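Local coordinates for protein interleukin-2 receptor subunit beta (Mus musculus, PDB 6DG5) that serves as the beta subunit of the interleukin-2 receptor, probably transducing the mitogenic signal of IL-2 and taking part in receptor-mediated endocytosis, at residues 106-120 / 194-208. Residues are numbered along the deposited sequence; the frame is centred on the assembly and turned at random.
Sequences RLVAPHSLQVLHIDT and TWSPWSQPLTFRTRP. With FUC (alpha-L-fucopyranose), chain E; MAN (alpha-D-mannopyranose), chain C; NAG (2-acetamido-2-deoxy-beta-D-glucopyranose), chain D.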
loop_
_atom_site.group_PDB
_atom_site.type_symbol
_atom_site.label_atom_id
_atom_site.label_comp_id
_atom_site.label_asym_id
_atom_site.label_seq_id
_atom_site.Cartn_x
_atom_site.Cartn_y
_atom_site.Cartn_z
ATOM N N ARG B 106 -15.915 5.933 0.306
ATOM C CA ARG B 106 -16.211 6.855 -0.792
ATOM C C ARG B 106 -15.349 8.094 -0.571
ATOM O O ARG B 106 -15.724 8.993 0.187
ATOM C CB ARG B 106 -17.694 7.204 -0.853
ATOM C CG ARG B 106 -18.180 7.529 -2.259
ATOM C CD ARG B 106 -18.781 8.921 -2.349
ATOM N NE ARG B 106 -20.243 8.900 -2.345
ATOM C CZ ARG B 106 -20.996 9.337 -1.342
ATOM N NH1 ARG B 106 -22.319 9.280 -1.429
ATOM N NH2 ARG B 106 -20.430 9.841 -0.255
ATOM N N LEU B 107 -14.198 8.135 -1.239
ATOM C CA LEU B 107 -13.199 9.163 -0.989
ATOM C C LEU B 107 -13.690 10.534 -1.454
ATOM O O LEU B 107 -14.697 10.670 -2.153
ATOM C CB LEU B 107 -11.887 8.807 -1.686
ATOM C CG LEU B 107 -11.076 7.675 -1.055
ATOM C CD1 LEU B 107 -10.205 6.978 -2.090
ATOM C CD2 LEU B 107 -10.226 8.232 0.068
ATOM N N VAL B 108 -12.953 11.561 -1.046
ATOM C CA VAL B 108 -13.249 12.934 -1.441
ATOM C C VAL B 108 -12.813 13.145 -2.883
ATOM O O VAL B 108 -11.753 12.669 -3.304
ATOM C CB VAL B 108 -12.559 13.926 -0.485
ATOM C CG1 VAL B 108 -12.589 15.337 -1.053
ATOM C CG2 VAL B 108 -13.227 13.889 0.880
ATOM N N ALA B 109 -13.641 13.859 -3.646
ATOM C CA ALA B 109 -13.389 14.057 -5.064
ATOM C C ALA B 109 -12.037 14.733 -5.286
ATOM O O ALA B 109 -11.584 15.519 -4.448
ATOM C CB ALA B 109 -14.501 14.901 -5.682
ATOM N N PRO B 110 -11.366 14.437 -6.401
ATOM C CA PRO B 110 -10.091 15.106 -6.693
ATOM C C PRO B 110 -10.295 16.597 -6.904
ATOM O O PRO B 110 -11.343 17.045 -7.373
ATOM C CB PRO B 110 -9.611 14.417 -7.976
ATOM C CG PRO B 110 -10.345 13.118 -8.009
ATOM C CD PRO B 110 -11.677 13.391 -7.388
ATOM N N HIS B 111 -9.277 17.372 -6.540
ATOM C CA HIS B 111 -9.325 18.821 -6.640
ATOM C C HIS B 111 -8.045 19.322 -7.295
ATOM O O HIS B 111 -7.181 18.539 -7.705
ATOM C CB HIS B 111 -9.527 19.460 -5.260
ATOM C CG HIS B 111 -8.468 19.096 -4.269
ATOM N ND1 HIS B 111 -7.280 19.786 -4.163
ATOM C CD2 HIS B 111 -8.415 18.111 -3.341
ATOM C CE1 HIS B 111 -6.544 19.250 -3.208
ATOM N NE2 HIS B 111 -7.209 18.230 -2.693
ATOM N N SER B 112 -7.939 20.648 -7.404
ATOM C CA SER B 112 -6.755 21.312 -7.950
ATOM C C SER B 112 -6.432 20.828 -9.362
ATOM O O SER B 112 -5.269 20.627 -9.716
ATOM C CB SER B 112 -5.546 21.131 -7.029
ATOM O OG SER B 112 -5.706 21.850 -5.817
ATOM N N LEU B 113 -7.467 20.635 -10.174
ATOM C CA LEU B 113 -7.253 20.284 -11.571
ATOM C C LEU B 113 -6.683 21.477 -12.322
ATOM O O LEU B 113 -7.176 22.601 -12.186
ATOM C CB LEU B 113 -8.558 19.827 -12.220
ATOM C CG LEU B 113 -8.769 18.320 -12.374
ATOM C CD1 LEU B 113 -9.319 17.721 -11.095
ATOM C CD2 LEU B 113 -9.683 18.022 -13.552
ATOM N N GLN B 114 -5.640 21.236 -13.111
ATOM C CA GLN B 114 -5.042 22.302 -13.900
ATOM C C GLN B 114 -4.245 21.696 -15.045
ATOM O O GLN B 114 -3.887 20.515 -15.023
ATOM C CB GLN B 114 -4.146 23.206 -13.048
ATOM C CG GLN B 114 -2.862 22.552 -12.575
ATOM C CD GLN B 114 -1.893 23.557 -11.995
ATOM O OE1 GLN B 114 -1.977 24.751 -12.281
ATOM N NE2 GLN B 114 -0.967 23.083 -11.170
ATOM N N VAL B 115 -3.969 22.530 -16.040
ATOM C CA VAL B 115 -3.219 22.134 -17.224
ATOM C C VAL B 115 -1.787 22.624 -17.070
ATOM O O VAL B 115 -1.547 23.828 -16.919
ATOM C CB VAL B 115 -3.855 22.696 -18.504
ATOM C CG1 VAL B 115 -3.032 22.304 -19.718
ATOM C CG2 VAL B 115 -5.288 22.212 -18.641
ATOM N N LEU B 116 -0.834 21.695 -17.111
ATOM C CA LEU B 116 0.576 22.056 -17.031
ATOM C C LEU B 116 1.171 22.339 -18.404
ATOM O O LEU B 116 1.967 23.271 -18.553
ATOM C CB LEU B 116 1.373 20.947 -16.338
ATOM C CG LEU B 116 1.113 20.747 -14.843
ATOM C CD1 LEU B 116 2.081 19.727 -14.267
ATOM C CD2 LEU B 116 1.217 22.067 -14.099
ATOM N N HIS B 117 0.804 21.552 -19.411
ATOM C CA HIS B 117 1.226 21.799 -20.780
ATOM C C HIS B 117 0.034 21.601 -21.699
ATOM O O HIS B 117 -0.791 20.715 -21.467
ATOM C CB HIS B 117 2.370 20.868 -21.197
ATOM C CG HIS B 117 2.675 20.908 -22.662
ATOM N ND1 HIS B 117 2.323 19.889 -23.522
ATOM C CD2 HIS B 117 3.283 21.849 -23.420
ATOM C CE1 HIS B 117 2.713 20.197 -24.747
ATOM N NE2 HIS B 117 3.298 21.381 -24.712
ATOM N N ILE B 118 -0.062 22.429 -22.735
ATOM C CA ILE B 118 -1.125 22.279 -23.722
ATOM C C ILE B 118 -0.570 22.660 -25.091
ATOM O O ILE B 118 0.058 23.710 -25.247
ATOM C CB ILE B 118 -2.368 23.113 -23.342
ATOM C CG1 ILE B 118 -3.439 22.984 -24.423
ATOM C CG2 ILE B 118 -1.998 24.572 -23.062
ATOM C CD1 ILE B 118 -4.842 23.045 -23.894
ATOM N N ASP B 119 -0.781 21.784 -26.072
ATOM C CA ASP B 119 -0.269 21.966 -27.425
ATOM C C ASP B 119 -1.422 22.150 -28.409
ATOM O O ASP B 119 -2.556 22.454 -28.018
ATOM C CB ASP B 119 0.579 20.753 -27.826
ATOM C CG ASP B 119 1.772 21.116 -28.681
ATOM O OD1 ASP B 119 1.638 21.965 -29.587
ATOM O OD2 ASP B 119 2.849 20.549 -28.420
ATOM N N THR B 120 -1.145 21.970 -29.698
ATOM C CA THR B 120 -2.248 21.902 -30.640
ATOM C C THR B 120 -2.956 20.562 -30.551
ATOM O O THR B 120 -4.160 20.485 -30.814
ATOM C CB THR B 120 -1.765 22.145 -32.069
ATOM O OG1 THR B 120 -0.738 21.202 -32.399
ATOM C CG2 THR B 120 -1.234 23.556 -32.213
ATOM N N THR B 194 -17.042 2.319 -3.177
ATOM C CA THR B 194 -17.566 2.914 -4.398
ATOM C C THR B 194 -16.676 4.061 -4.863
ATOM O O THR B 194 -15.783 4.523 -4.148
ATOM C CB THR B 194 -18.999 3.412 -4.182
ATOM O OG1 THR B 194 -19.037 4.272 -3.038
ATOM C CG2 THR B 194 -19.939 2.238 -3.959
ATOM N N TRP B 195 -16.939 4.521 -6.083
ATOM C CA TRP B 195 -16.158 5.600 -6.668
ATOM C C TRP B 195 -16.452 6.928 -5.979
ATOM O O TRP B 195 -17.551 7.163 -5.470
ATOM C CB TRP B 195 -16.450 5.729 -8.162
ATOM C CG TRP B 195 -15.666 4.791 -9.022
ATOM C CD1 TRP B 195 -16.108 3.633 -9.593
ATOM C CD2 TRP B 195 -14.296 4.934 -9.414
ATOM N NE1 TRP B 195 -15.098 3.047 -10.317
ATOM C CE2 TRP B 195 -13.976 3.826 -10.222
ATOM C CE3 TRP B 195 -13.310 5.892 -9.158
ATOM C CZ2 TRP B 195 -12.710 3.650 -10.777
ATOM C CZ3 TRP B 195 -12.056 5.715 -9.708
ATOM C CH2 TRP B 195 -11.766 4.603 -10.509
ATOM N N SER B 196 -15.453 7.803 -5.973
ATOM C CA SER B 196 -15.638 9.154 -5.479
ATOM C C SER B 196 -16.385 9.985 -6.513
ATOM O O SER B 196 -16.376 9.662 -7.704
ATOM C CB SER B 196 -14.288 9.796 -5.176
ATOM O OG SER B 196 -13.665 10.260 -6.362
ATOM N N PRO B 197 -17.045 11.063 -6.087
ATOM C CA PRO B 197 -17.724 11.936 -7.049
ATOM C C PRO B 197 -16.735 12.554 -8.024
ATOM O O PRO B 197 -15.538 12.665 -7.756
ATOM C CB PRO B 197 -18.376 13.004 -6.166
ATOM C CG PRO B 197 -18.525 12.346 -4.844
ATOM C CD PRO B 197 -17.324 11.461 -4.699
ATOM N N TRP B 198 -17.257 12.948 -9.182
ATOM C CA TRP B 198 -16.421 13.555 -10.204
ATOM C C TRP B 198 -15.891 14.900 -9.732
ATOM O O TRP B 198 -16.577 15.644 -9.025
ATOM C CB TRP B 198 -17.206 13.727 -11.500
ATOM C CG TRP B 198 -17.507 12.438 -12.196
ATOM C CD1 TRP B 198 -18.704 11.785 -12.236
ATOM C CD2 TRP B 198 -16.590 11.641 -12.955
ATOM N NE1 TRP B 198 -18.591 10.635 -12.977
ATOM C CE2 TRP B 198 -17.303 10.523 -13.430
ATOM C CE3 TRP B 198 -15.236 11.766 -13.280
ATOM C CZ2 TRP B 198 -16.709 9.536 -14.212
ATOM C CZ3 TRP B 198 -14.648 10.786 -14.058
ATOM C CH2 TRP B 198 -15.383 9.686 -14.514
ATOM N N SER B 199 -14.660 15.206 -10.125
ATOM C CA SER B 199 -14.044 16.471 -9.764
ATOM C C SER B 199 -14.760 17.629 -10.450
ATOM O O SER B 199 -15.506 17.449 -11.418
ATOM C CB SER B 199 -12.570 16.471 -10.156
ATOM O OG SER B 199 -12.413 16.356 -11.561
ATOM N N GLN B 200 -14.526 18.832 -9.935
ATOM C CA GLN B 200 -15.022 20.030 -10.598
ATOM C C GLN B 200 -14.450 20.080 -12.008
ATOM O O GLN B 200 -13.219 20.056 -12.167
ATOM C CB GLN B 200 -14.646 21.294 -9.827
ATOM C CG GLN B 200 -15.706 21.762 -8.844
ATOM C CD GLN B 200 -15.396 23.130 -8.263
ATOM O OE1 GLN B 200 -15.006 24.051 -8.983
ATOM N NE2 GLN B 200 -15.562 23.267 -6.951
ATOM N N PRO B 201 -15.286 20.128 -13.043
ATOM C CA PRO B 201 -14.779 20.009 -14.414
ATOM C C PRO B 201 -13.802 21.122 -14.767
ATOM O O PRO B 201 -13.934 22.266 -14.325
ATOM C CB PRO B 201 -16.048 20.082 -15.272
ATOM C CG PRO B 201 -17.087 20.697 -14.383
ATOM C CD PRO B 201 -16.751 20.251 -12.998
ATOM N N LEU B 202 -12.805 20.761 -15.569
ATOM C CA LEU B 202 -11.770 21.674 -16.034
ATOM C C LEU B 202 -11.946 21.885 -17.532
ATOM O O LEU B 202 -11.855 20.930 -18.311
ATOM C CB LEU B 202 -10.381 21.118 -15.730
ATOM C CG LEU B 202 -9.187 21.867 -16.322
ATOM C CD1 LEU B 202 -8.834 23.075 -15.472
ATOM C CD2 LEU B 202 -7.995 20.937 -16.471
ATOM N N THR B 203 -12.190 23.129 -17.930
ATOM C CA THR B 203 -12.421 23.474 -19.326
ATOM C C THR B 203 -11.149 24.059 -19.926
ATOM O O THR B 203 -10.593 25.025 -19.392
ATOM C CB THR B 203 -13.574 24.469 -19.457
ATOM O OG1 THR B 203 -14.653 24.064 -18.607
ATOM C CG2 THR B 203 -14.065 24.523 -20.892
ATOM N N PHE B 204 -10.693 23.474 -21.032
ATOM C CA PHE B 204 -9.477 23.914 -21.697
ATOM C C PHE B 204 -9.659 23.832 -23.205
ATOM O O PHE B 204 -10.449 23.028 -23.709
ATOM C CB PHE B 204 -8.260 23.079 -21.263
ATOM C CG PHE B 204 -8.375 21.614 -21.589
ATOM C CD1 PHE B 204 -9.047 20.750 -20.739
ATOM C CD2 PHE B 204 -7.796 21.097 -22.738
ATOM C CE1 PHE B 204 -9.150 19.402 -21.035
ATOM C CE2 PHE B 204 -7.895 19.750 -23.038
ATOM C CZ PHE B 204 -8.572 18.902 -22.184
ATOM N N ARG B 205 -8.914 24.673 -23.922
ATOM C CA ARG B 205 -8.978 24.740 -25.376
ATOM C C ARG B 205 -7.578 24.589 -25.955
ATOM O O ARG B 205 -6.626 25.213 -25.473
ATOM C CB ARG B 205 -9.606 26.059 -25.846
ATOM C CG ARG B 205 -9.756 26.177 -27.354
ATOM C CD ARG B 205 -10.429 27.485 -27.741
ATOM N NE ARG B 205 -10.530 27.638 -29.190
ATOM C CZ ARG B 205 -11.579 27.253 -29.910
ATOM N NH1 ARG B 205 -12.623 26.692 -29.318
ATOM N NH2 ARG B 205 -11.584 27.432 -31.224
ATOM N N THR B 206 -7.460 23.766 -26.993
ATOM C CA THR B 206 -6.175 23.493 -27.611
ATOM C C THR B 206 -5.713 24.675 -28.461
ATOM O O THR B 206 -6.509 25.505 -28.910
ATOM C CB THR B 206 -6.255 22.233 -28.474
ATOM O OG1 THR B 206 -7.452 22.267 -29.260
ATOM C CG2 THR B 206 -6.261 20.991 -27.600
ATOM N N ARG B 207 -4.400 24.740 -28.675
ATOM C CA ARG B 207 -3.819 25.805 -29.479
ATOM C C ARG B 207 -4.282 25.674 -30.929
ATOM O O ARG B 207 -4.331 24.563 -31.464
ATOM C CB ARG B 207 -2.291 25.753 -29.404
ATOM C CG ARG B 207 -1.572 26.872 -30.143
ATOM C CD ARG B 207 -0.062 26.663 -30.149
ATOM N NE ARG B 207 0.539 26.867 -28.833
ATOM C CZ ARG B 207 1.092 28.008 -28.433
ATOM N NH1 ARG B 207 1.120 29.054 -29.248
ATOM N NH2 ARG B 207 1.618 28.106 -27.219
ATOM N N PRO B 208 -4.638 26.778 -31.583
ATOM C CA PRO B 208 -5.128 26.692 -32.962
ATOM C C PRO B 208 -4.040 26.256 -33.930
ATOM O O PRO B 208 -2.844 26.445 -33.690
ATOM C CB PRO B 208 -5.599 28.120 -33.264
ATOM C CG PRO B 208 -4.825 28.974 -32.316
ATOM C CD PRO B 208 -4.684 28.157 -31.070
HETATM C C1 FUC E . -19.183 13.334 1.157
HETATM C C2 FUC E . -18.037 12.291 1.082
HETATM C C3 FUC E . -17.696 11.914 -0.367
HETATM C C4 FUC E . -18.194 12.969 -1.380
HETATM C C5 FUC E . -19.716 13.180 -1.219
HETATM C C6 FUC E . -20.205 14.520 -1.757
HETATM O O2 FUC E . -18.322 11.124 1.841
HETATM O O3 FUC E . -16.287 11.794 -0.511
HETATM O O4 FUC E . -17.490 14.201 -1.245
HETATM O O5 FUC E . -20.159 13.090 0.159
HETATM C C1 MAN C . -20.030 20.669 -7.981
HETATM C C2 MAN C . -20.112 20.487 -9.522
HETATM C C3 MAN C . -20.064 19.005 -9.880
HETATM C C4 MAN C . -18.834 18.333 -9.258
HETATM C C5 MAN C . -18.832 18.537 -7.738
HETATM C C6 MAN C . -17.572 17.997 -7.080
HETATM O O2 MAN C . -18.989 21.081 -10.178
HETATM O O3 MAN C . -20.072 18.805 -11.290
HETATM O O4 MAN C . -18.852 16.939 -9.541
HETATM O O5 MAN C . -18.920 19.956 -7.424
HETATM O O6 MAN C . -17.744 18.046 -5.667
HETATM C C1 NAG D . 2.649 15.367 -16.922
HETATM C C2 NAG D . 3.930 14.652 -17.370
HETATM C C3 NAG D . 4.527 13.836 -16.218
HETATM C C4 NAG D . 4.675 14.684 -14.959
HETATM C C5 NAG D . 3.353 15.377 -14.640
HETATM C C6 NAG D . 3.444 16.332 -13.472
HETATM C C7 NAG D . 4.577 13.543 -19.467
HETATM C C8 NAG D . 4.137 12.633 -20.574
HETATM N N2 NAG D . 3.671 13.795 -18.517
HETATM O O3 NAG D . 5.798 13.336 -16.618
HETATM O O4 NAG D . 5.029 13.857 -13.853
HETATM O O5 NAG D . 2.918 16.148 -15.768
HETATM O O6 NAG D . 4.372 17.381 -13.718
HETATM O O7 NAG D . 5.705 14.028 -19.434
HETATM O O HOH W 1 -13.469 6.415 -3.638
#
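L202 puts its CG anti to the backbone N (chi1 172°), which carries CD2 across to CG2 of V115 at 3.7 Å; R106, bent at chi2 and chi3, brings its guanidinium to the fucose. Strands 111-115 and 202-205 run parallel, their axes 7.8 Å apart, and belong to different sheets of the fibronectin type-III domain, so side chains join them. L113 lays CD2 against CB of L202 (3.8 Å) and turns CD1 onto S199, while CD1 of I118 meets CD2 of F204 obliquely at 3.7 Å. Past the strands, R207 N gives its hydrogen to D119 O (3.0 Å), the donor standing 38° out of the carbonyl plane.

At the other end lies the WSXWS motif, W195 to S199, signature of type I cytokine receptors and apparently needed for proper folding. W195 makes cation-pi contacts with R184 and K186, and W198 with R145. A109 sets its CB against P197 O (3.2 Å). R106 runs its CG past T194 OG1 and its CD over P197 CD (3.8 Å); FUC C5 covers one guanidinium face and FUC O2 sits in plane at the edge, 3.2 Å from NH2. Shortening R106 to an alanine is likely to leave FUC O2 without its guanidinium neighbour and to uncover P197 and the fucose where the chain now runs. Between the strands the join is thus almost wholly apolar; polar links come at the ends, from the backbone bond of R207 to D119 and from a water that accepts from L107 N and donates to T194 O, while S196 and S199, bonded through OG to V185 N and V183 N, and MAN O4, donating to W198 O, fasten 194-208 to its own surroundings.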